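Local coordinates for conserved hypothetical protein (Sulfolobus solfataricus, PDB 2FNA), which binds ADP and magnesium and is probably an archaeal AAA+ ATPase with a P-loop domain and a winged helix-turn-helix domain, at residues R69-Y74 with K151-N156; V155-A160 with Y184-V189; D307-L312 with I320-I325. All blocks are in the same frame, centred on the assembly; numbering follows the deposited sequence. Where two conformers were deposited one is given.

Contact 1: R69-Y74 with K151-N156. With EDO (1,2-ethanediol), chain I.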
# COMPACT_ATOMS: atom_id res chain seq x y z
N ARG A 69 -2.10 7.86 12.22
CA ARG A 69 -2.18 7.42 13.62
C ARG A 69 -1.11 6.42 13.98
O ARG A 69 -0.61 5.70 13.13
CB ARG A 69 -3.51 6.74 13.88
CG ARG A 69 -4.72 7.56 13.57
CD ARG A 69 -5.95 6.74 13.82
NE ARG A 69 -7.09 7.32 13.11
CZ ARG A 69 -8.35 6.94 13.28
NH1 ARG A 69 -8.64 6.00 14.16
NH2 ARG A 69 -9.31 7.52 12.58
N ASN A 70 -0.81 6.36 15.27
CA ASN A 70 0.15 5.40 15.81
C ASN A 70 -0.54 4.16 16.39
O ASN A 70 0.11 3.15 16.70
CB ASN A 70 0.95 6.08 16.93
CG ASN A 70 2.29 5.41 17.19
OD1 ASN A 70 2.95 4.94 16.27
ND2 ASN A 70 2.70 5.37 18.46
N TYR A 71 -1.86 4.27 16.56
CA TYR A 71 -2.64 3.26 17.20
C TYR A 71 -4.01 3.27 16.54
O TYR A 71 -4.50 4.32 16.18
CB TYR A 71 -2.74 3.55 18.71
CG TYR A 71 -3.54 2.53 19.47
CD1 TYR A 71 -2.96 1.34 19.87
CD2 TYR A 71 -4.89 2.74 19.78
CE1 TYR A 71 -3.69 0.39 20.55
CE2 TYR A 71 -5.63 1.78 20.45
CZ TYR A 71 -5.01 0.60 20.84
OH TYR A 71 -5.68 -0.36 21.52
N ILE A 72 -4.58 2.08 16.31
CA ILE A 72 -5.95 1.92 15.83
C ILE A 72 -6.70 1.15 16.89
O ILE A 72 -6.25 0.10 17.34
CB ILE A 72 -6.05 1.10 14.49
CG1 ILE A 72 -5.20 1.71 13.39
CG2 ILE A 72 -7.51 1.03 14.01
CD1 ILE A 72 -4.90 0.72 12.18
N SER A 73 -7.86 1.68 17.29
CA SER A 73 -8.64 1.02 18.32
C SER A 73 -9.55 -0.03 17.72
O SER A 73 -9.83 -0.03 16.51
CB SER A 73 -9.48 2.02 19.11
OG SER A 73 -10.32 2.73 18.23
N TYR A 74 -10.00 -0.93 18.58
CA TYR A 74 -10.92 -1.98 18.21
C TYR A 74 -12.23 -1.38 17.70
O TYR A 74 -12.80 -1.85 16.72
CB TYR A 74 -11.17 -2.89 19.42
CG TYR A 74 -12.22 -3.97 19.22
CD1 TYR A 74 -12.03 -4.98 18.26
CD2 TYR A 74 -13.37 -3.99 19.98
CE1 TYR A 74 -13.00 -5.98 18.08
CE2 TYR A 74 -14.34 -4.97 19.80
CZ TYR A 74 -14.14 -5.95 18.85
OH TYR A 74 -15.11 -6.90 18.71
N LYS A 151 -0.74 -1.58 13.96
CA LYS A 151 -1.21 -0.54 14.91
C LYS A 151 -2.47 -0.94 15.65
O LYS A 151 -2.82 -0.33 16.65
CB LYS A 151 -1.48 0.74 14.14
CG LYS A 151 -0.27 1.35 13.45
CD LYS A 151 -0.74 2.37 12.42
CE LYS A 151 0.43 3.09 11.75
NZ LYS A 151 -0.10 4.19 10.88
N LEU A 152 -3.17 -1.95 15.15
CA LEU A 152 -4.36 -2.46 15.83
C LEU A 152 -3.96 -3.47 16.96
O LEU A 152 -4.22 -4.69 16.88
CB LEU A 152 -5.30 -3.08 14.80
CG LEU A 152 -6.67 -3.60 15.26
CD1 LEU A 152 -7.63 -2.49 15.56
CD2 LEU A 152 -7.26 -4.47 14.19
N ARG A 153 -3.36 -2.93 18.01
CA ARG A 153 -2.60 -3.69 19.00
C ARG A 153 -3.45 -4.55 19.88
O ARG A 153 -2.96 -5.53 20.44
CB ARG A 153 -1.82 -2.77 19.92
CG ARG A 153 -0.94 -1.75 19.27
CD ARG A 153 0.46 -2.26 19.04
NE ARG A 153 1.24 -1.26 18.31
CZ ARG A 153 2.34 -1.53 17.62
NH1 ARG A 153 2.82 -2.77 17.51
NH2 ARG A 153 2.97 -0.54 17.00
N GLY A 154 -4.71 -4.16 20.05
CA GLY A 154 -5.61 -4.87 20.94
C GLY A 154 -6.43 -5.97 20.31
O GLY A 154 -7.30 -6.53 20.96
N VAL A 155 -6.16 -6.28 19.04
CA VAL A 155 -6.81 -7.37 18.35
C VAL A 155 -5.73 -8.19 17.64
O VAL A 155 -4.89 -7.62 16.97
CB VAL A 155 -7.79 -6.82 17.30
CG1 VAL A 155 -8.40 -7.92 16.47
CG2 VAL A 155 -8.87 -6.01 17.97
N ASN A 156 -5.80 -9.51 17.75
CA ASN A 156 -5.00 -10.41 16.92
C ASN A 156 -5.86 -11.15 15.89
O ASN A 156 -6.55 -12.11 16.24
CB ASN A 156 -4.23 -11.40 17.80
CG ASN A 156 -3.35 -12.33 16.99
OD1 ASN A 156 -3.10 -12.08 15.82
ND2 ASN A 156 -2.87 -13.42 17.61
C1 EDO I . 0.37 -15.07 16.50
O1 EDO I . -0.98 -15.51 16.87
C2 EDO I . 1.50 -15.89 17.16
O2 EDO I . 2.83 -15.46 16.76
O HOH W 1 1.06 1.24 18.75
O HOH W 2 -6.53 -2.14 19.07
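The ammonium group of Lys151 is shared between backbone oxygens and a carboxylate: NZ donates to Arg69 O at 2.8 Å, meeting it almost along the C=O axis. The same nitrogen bonds to Phe66 O and forms a salt bridge with Glu148, so the carboxylate probably balances the charge while carbonyls fix the tip. Lysine suits the place because its chain, extended beyond CG, spans the gap and lays CG beside Asn70 O. One direct backbone bond follows, Ile72 N to Lys151 O at 3.0 Å. Lys151 O also takes a weak bond from Arg153 N, closing an inverse gamma turn centred on Leu152.

These loops follow strands 58-62 and 139-144, neighbours in the parallel sheet of the P-loop NTPase core, and each leads toward a helix. Ser73 N-caps the helix that starts at Tyr74, its OG bonding Asp76 N.

Between the loops, Leu152 turns CG anti to its own N (chi1 -175°), which sends CD1 against Ile72 CG2 at 3.8 Å. The Tyr71 ring takes the aliphatic part of Arg153 at its edge, Arg153 CG lying 3.7 Å from Tyr71 CE1. A water then joins Tyr71 OH, Ile72 O and Gly154 N, serving backbone groups on both loops. Farther along, Val155 CG2 comes within 3.3 Å of Tyr74 CD1, the valine branch set roughly perpendicular to the tyrosine side chain; the same tyrosine bonds Leu122 N through its hydroxyl.

Contact 2: V155-A160 with Y184-V189. With EDO (1,2-ethanediol), chain I.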
# COMPACT_ATOMS: atom_id res chain seq x y z
N VAL A 155 -6.16 -6.28 19.04
CA VAL A 155 -6.81 -7.37 18.35
C VAL A 155 -5.73 -8.19 17.64
O VAL A 155 -4.89 -7.62 16.97
CB VAL A 155 -7.79 -6.82 17.30
CG1 VAL A 155 -8.40 -7.92 16.47
CG2 VAL A 155 -8.87 -6.01 17.97
N ASN A 156 -5.80 -9.51 17.75
CA ASN A 156 -5.00 -10.41 16.92
C ASN A 156 -5.86 -11.15 15.89
O ASN A 156 -6.55 -12.11 16.24
CB ASN A 156 -4.23 -11.40 17.80
CG ASN A 156 -3.35 -12.33 16.99
OD1 ASN A 156 -3.10 -12.08 15.82
ND2 ASN A 156 -2.87 -13.42 17.61
N LEU A 157 -5.78 -10.72 14.63
CA LEU A 157 -6.57 -11.31 13.56
C LEU A 157 -5.95 -12.55 12.94
O LEU A 157 -6.59 -13.22 12.14
CB LEU A 157 -6.81 -10.29 12.46
CG LEU A 157 -7.62 -9.04 12.85
CD1 LEU A 157 -7.62 -8.06 11.66
CD2 LEU A 157 -9.04 -9.38 13.27
N LEU A 158 -4.72 -12.88 13.33
CA LEU A 158 -4.00 -13.94 12.63
C LEU A 158 -4.66 -15.30 12.75
O LEU A 158 -4.74 -16.01 11.77
CB LEU A 158 -2.53 -13.99 13.05
CG LEU A 158 -1.63 -12.80 12.71
CD1 LEU A 158 -0.18 -13.02 13.18
CD2 LEU A 158 -1.65 -12.46 11.24
N PRO A 159 -5.10 -15.71 13.97
CA PRO A 159 -5.75 -17.01 14.06
C PRO A 159 -7.00 -17.13 13.18
O PRO A 159 -7.23 -18.16 12.58
CB PRO A 159 -6.09 -17.14 15.54
CG PRO A 159 -5.16 -16.21 16.23
CD PRO A 159 -4.96 -15.07 15.28
N ALA A 160 -7.77 -16.06 13.08
CA ALA A 160 -8.93 -16.00 12.18
C ALA A 160 -8.54 -16.09 10.70
O ALA A 160 -9.16 -16.78 9.92
CB ALA A 160 -9.70 -14.74 12.45
N TYR A 184 5.20 -8.33 5.80
CA TYR A 184 5.66 -9.67 6.20
C TYR A 184 5.75 -9.85 7.73
O TYR A 184 5.36 -10.90 8.26
CB TYR A 184 6.97 -10.03 5.48
CG TYR A 184 6.74 -10.46 4.03
CD1 TYR A 184 6.61 -9.54 3.00
CD2 TYR A 184 6.67 -11.81 3.70
CE1 TYR A 184 6.40 -9.95 1.67
CE2 TYR A 184 6.46 -12.22 2.40
CZ TYR A 184 6.32 -11.29 1.39
OH TYR A 184 6.16 -11.74 0.09
N ASP A 185 6.27 -8.85 8.43
CA ASP A 185 6.34 -8.84 9.88
C ASP A 185 4.94 -8.94 10.48
O ASP A 185 4.71 -9.68 11.43
CB ASP A 185 6.97 -7.55 10.40
CG ASP A 185 8.44 -7.50 10.14
OD1 ASP A 185 8.94 -8.48 9.56
OD2 ASP A 185 9.08 -6.50 10.49
N TYR A 186 4.00 -8.19 9.91
CA TYR A 186 2.60 -8.25 10.39
C TYR A 186 2.00 -9.68 10.37
O TYR A 186 1.31 -10.10 11.30
CB TYR A 186 1.71 -7.30 9.59
CG TYR A 186 0.26 -7.54 9.95
CD1 TYR A 186 -0.22 -7.21 11.22
CD2 TYR A 186 -0.58 -8.21 9.10
CE1 TYR A 186 -1.53 -7.48 11.59
CE2 TYR A 186 -1.87 -8.48 9.46
CZ TYR A 186 -2.34 -8.13 10.72
OH TYR A 186 -3.67 -8.41 11.04
N LEU A 187 2.29 -10.41 9.30
CA LEU A 187 1.78 -11.75 9.04
C LEU A 187 2.65 -12.82 9.74
O LEU A 187 2.30 -14.01 9.70
CB LEU A 187 1.70 -11.98 7.52
CG LEU A 187 0.75 -11.10 6.68
CD1 LEU A 187 1.01 -11.21 5.18
CD2 LEU A 187 -0.71 -11.40 6.96
N ARG A 188 3.74 -12.35 10.37
CA ARG A 188 4.62 -13.16 11.21
C ARG A 188 5.18 -14.36 10.44
O ARG A 188 5.32 -15.44 10.98
CB ARG A 188 3.92 -13.58 12.52
CG ARG A 188 3.17 -12.42 13.19
CD ARG A 188 2.81 -12.65 14.65
NE ARG A 188 2.18 -11.47 15.26
CZ ARG A 188 1.87 -11.36 16.56
NH1 ARG A 188 2.15 -12.33 17.42
NH2 ARG A 188 1.31 -10.25 17.01
N VAL A 189 5.50 -14.14 9.18
CA VAL A 189 6.07 -15.16 8.29
C VAL A 189 7.34 -15.78 8.81
O VAL A 189 7.69 -16.91 8.43
CB VAL A 189 6.27 -14.54 6.85
CG1 VAL A 189 6.97 -15.49 5.91
CG2 VAL A 189 4.93 -14.19 6.28
C1 EDO I . 0.37 -15.07 16.50
O1 EDO I . -0.98 -15.51 16.87
C2 EDO I . 1.50 -15.89 17.16
O2 EDO I . 2.83 -15.46 16.76
O HOH W 3 -3.82 -8.71 13.81
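Leu158, in the first turn of helix 158-167, packs on Tyr186 and Arg188 at the end of helix 180-186, and its side chain carries most of the contact. In the P-loop ATPase core these helices follow strands 139-144 and 171-177. The leucine CB points toward the other segment. CG continues away from the carbonyl carbon (chi1 -65°), and there the chain forks. Both methyls, CD1 and CD2, lie 3.8 Å from Tyr186 O. CD2 also approaches Leu187 CA, with Tyr186 CE2 looser at 4.4 Å. CD1 lies against Arg188 CG, CD and NE; since Arg188 was modelled in two conformers, the closeness of that approach is uncertain. Pro195 touches the same leucine. A branched apolar residue fits here because both methyls can meet the carbonyl while CD1 also covers the arginine chain.

Both segments are helix ends with their own backbone caps. Arg188 has positive phi (56°) and the chain leaves in a Schellman motif: Arg188 N donates to Asp185 O at 3.0 Å, and Val189 N bonds weakly to Tyr184 O. Asn156 caps the other helix, its OD1 accepting from Leu158 N at 3.1 Å.

Tyr186 extends its ring toward Leu157, Tyr186 OH resting 3.9 Å from Leu157 CB. A water lies 2.8 Å from Tyr186 OH and also accepts from Leu157 N. An ethanediol, probably from the crystallisation liquor, takes a bond from Asn156 ND2 and, in the conformer given, a weak and doubtful one from Arg188 NH1.

The direct contacts are van der Waals, leucine carbons against an arginine chain, a carbonyl and a hydroxyl; hydrogen bonds between the segments run through a water and, doubtfully, the additive, so cohesion is probably chiefly apolar.

Contact 3: D307-L312 with I320-I325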
# COMPACT_ATOMS: atom_id res chain seq x y z
N ASP A 307 29.26 6.49 6.15
CA ASP A 307 28.75 7.83 5.84
C ASP A 307 27.61 8.22 6.81
O ASP A 307 27.52 9.36 7.27
CB ASP A 307 28.28 7.93 4.38
CG ASP A 307 29.38 7.59 3.38
OD1 ASP A 307 30.31 8.41 3.20
OD2 ASP A 307 29.31 6.50 2.78
N VAL A 308 26.73 7.26 7.09
CA VAL A 308 25.62 7.44 8.03
C VAL A 308 26.21 7.73 9.44
O VAL A 308 25.87 8.72 10.09
CB VAL A 308 24.68 6.19 8.04
CG1 VAL A 308 23.66 6.29 9.15
CG2 VAL A 308 23.96 6.03 6.68
N LYS A 309 27.11 6.86 9.88
CA LYS A 309 27.78 7.05 11.17
C LYS A 309 28.41 8.43 11.27
O LYS A 309 28.18 9.17 12.23
CB LYS A 309 28.85 5.99 11.38
CG LYS A 309 29.34 5.85 12.83
CD LYS A 309 30.15 4.57 13.00
CE LYS A 309 30.28 4.16 14.47
NZ LYS A 309 31.22 5.07 15.17
N ARG A 310 29.21 8.77 10.26
CA ARG A 310 30.00 10.00 10.28
C ARG A 310 29.09 11.23 10.40
O ARG A 310 29.33 12.11 11.24
CB ARG A 310 30.87 10.10 9.02
CG ARG A 310 31.70 11.35 8.92
CD ARG A 310 32.54 11.41 7.64
NE ARG A 310 33.46 10.28 7.51
CZ ARG A 310 33.27 9.19 6.75
NH1 ARG A 310 32.16 9.04 6.01
NH2 ARG A 310 34.19 8.24 6.73
N ALA A 311 28.05 11.26 9.57
CA ALA A 311 27.10 12.38 9.55
C ALA A 311 26.30 12.53 10.85
O ALA A 311 25.97 13.64 11.24
CB ALA A 311 26.14 12.22 8.38
N LEU A 312 25.98 11.41 11.50
CA LEU A 312 25.24 11.48 12.76
C LEU A 312 26.14 12.03 13.85
O LEU A 312 25.75 12.94 14.60
CB LEU A 312 24.71 10.10 13.15
CG LEU A 312 23.52 9.60 12.32
CD1 LEU A 312 23.32 8.10 12.49
CD2 LEU A 312 22.23 10.36 12.68
N ILE A 320 28.24 7.33 18.51
CA ILE A 320 26.93 6.66 18.42
C ILE A 320 27.15 5.16 18.15
O ILE A 320 27.98 4.78 17.32
CB ILE A 320 26.02 7.33 17.34
CG1 ILE A 320 25.55 8.70 17.84
CG2 ILE A 320 24.80 6.46 17.00
CD1 ILE A 320 25.14 9.66 16.74
N SER A 321 26.41 4.31 18.86
CA SER A 321 26.66 2.88 18.83
C SER A 321 26.25 2.28 17.51
O SER A 321 25.48 2.89 16.74
CB SER A 321 25.95 2.16 19.98
OG SER A 321 24.55 2.17 19.78
N ASP A 322 26.74 1.07 17.25
CA ASP A 322 26.33 0.32 16.06
C ASP A 322 24.92 -0.26 16.19
O ASP A 322 24.29 -0.55 15.18
CB ASP A 322 27.33 -0.79 15.74
CG ASP A 322 28.70 -0.26 15.38
OD1 ASP A 322 28.82 0.92 14.96
OD2 ASP A 322 29.67 -1.03 15.51
N SER A 323 24.44 -0.42 17.42
CA SER A 323 23.09 -0.95 17.69
C SER A 323 22.04 0.07 17.31
O SER A 323 21.01 -0.29 16.72
CB SER A 323 22.90 -1.29 19.17
OG SER A 323 23.79 -2.30 19.61
N GLU A 324 22.28 1.32 17.69
CA GLU A 324 21.38 2.41 17.36
C GLU A 324 21.30 2.58 15.84
O GLU A 324 20.20 2.61 15.27
CB GLU A 324 21.84 3.71 18.04
CG GLU A 324 21.57 3.75 19.54
CD GLU A 324 22.21 4.95 20.25
OE1 GLU A 324 23.46 5.02 20.35
OE2 GLU A 324 21.44 5.81 20.74
N ILE A 325 22.47 2.65 15.21
CA ILE A 325 22.59 2.82 13.75
C ILE A 325 21.85 1.71 12.98
O ILE A 325 21.12 1.98 12.05
CB ILE A 325 24.07 2.81 13.27
CG1 ILE A 325 24.91 3.91 13.95
CG2 ILE A 325 24.14 2.94 11.73
CD1 ILE A 325 24.89 5.27 13.27
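Within the winged helix-turn-helix domain, Leu312 and Ile325 join the two helices of the helix-turn-helix unit, 305-316 and 322-334; in this fold the later helix commonly serves recognition of DNA, though that role is only inferred here. Ile325 CD1 and Leu312 CD1 are pressed to 3.3 Å, tighter than usual for carbons, the two chains running antiparallel alongside one another. The bend at chi2 (-88°) in Ile325 brings CD1 to Leu312, and Ile325 CD1 also stands 4.0 Å from Lys309 CA. From the turn, Ile320 sends CD1 to Leu312 CB at 3.6 Å. Val308 completes the apolar seam, CG1 standing 4.3 Å from Ile325 CG2 and its side chain also packing on helix 289-299. Branched aliphatic residues suit such an interface, where methyls must fill the space between helices.

Lys309 borders the seam. Its CE lies 3.6 Å from Asp322 OD1, but its ammonium forms a salt bridge with Glu313, so attraction to Asp322 is probably secondary.

Ser321 and Glu324 start the later helix with a capping box: Glu324 N donates to Ser321 OG at 3.2 Å, and Ser321 N returns a weak bond to Glu324 OE1.

How the contacts relate
From the N terminus, the chain leaves strand 58-62, passes through 69-74, and returns after 76 intervening residues at 151-156, closing contact 1 after strand 139-144 has been added to the parallel sheet. Contact 2 opens on the stretch where contact 1 ends, sharing Val155 and Asn156, runs through helix 158-167 and strand 171-177 and closes at the end of helix 180-186. The two loops therefore follow end to end, neither containing nor crossing the other, and tie successive connections of the ATPase core together. Contact 3 comes later in series, a short closure of seven intervening residues in the winged helix-turn-helix domain, its centre about 32 Å from the centres of both others.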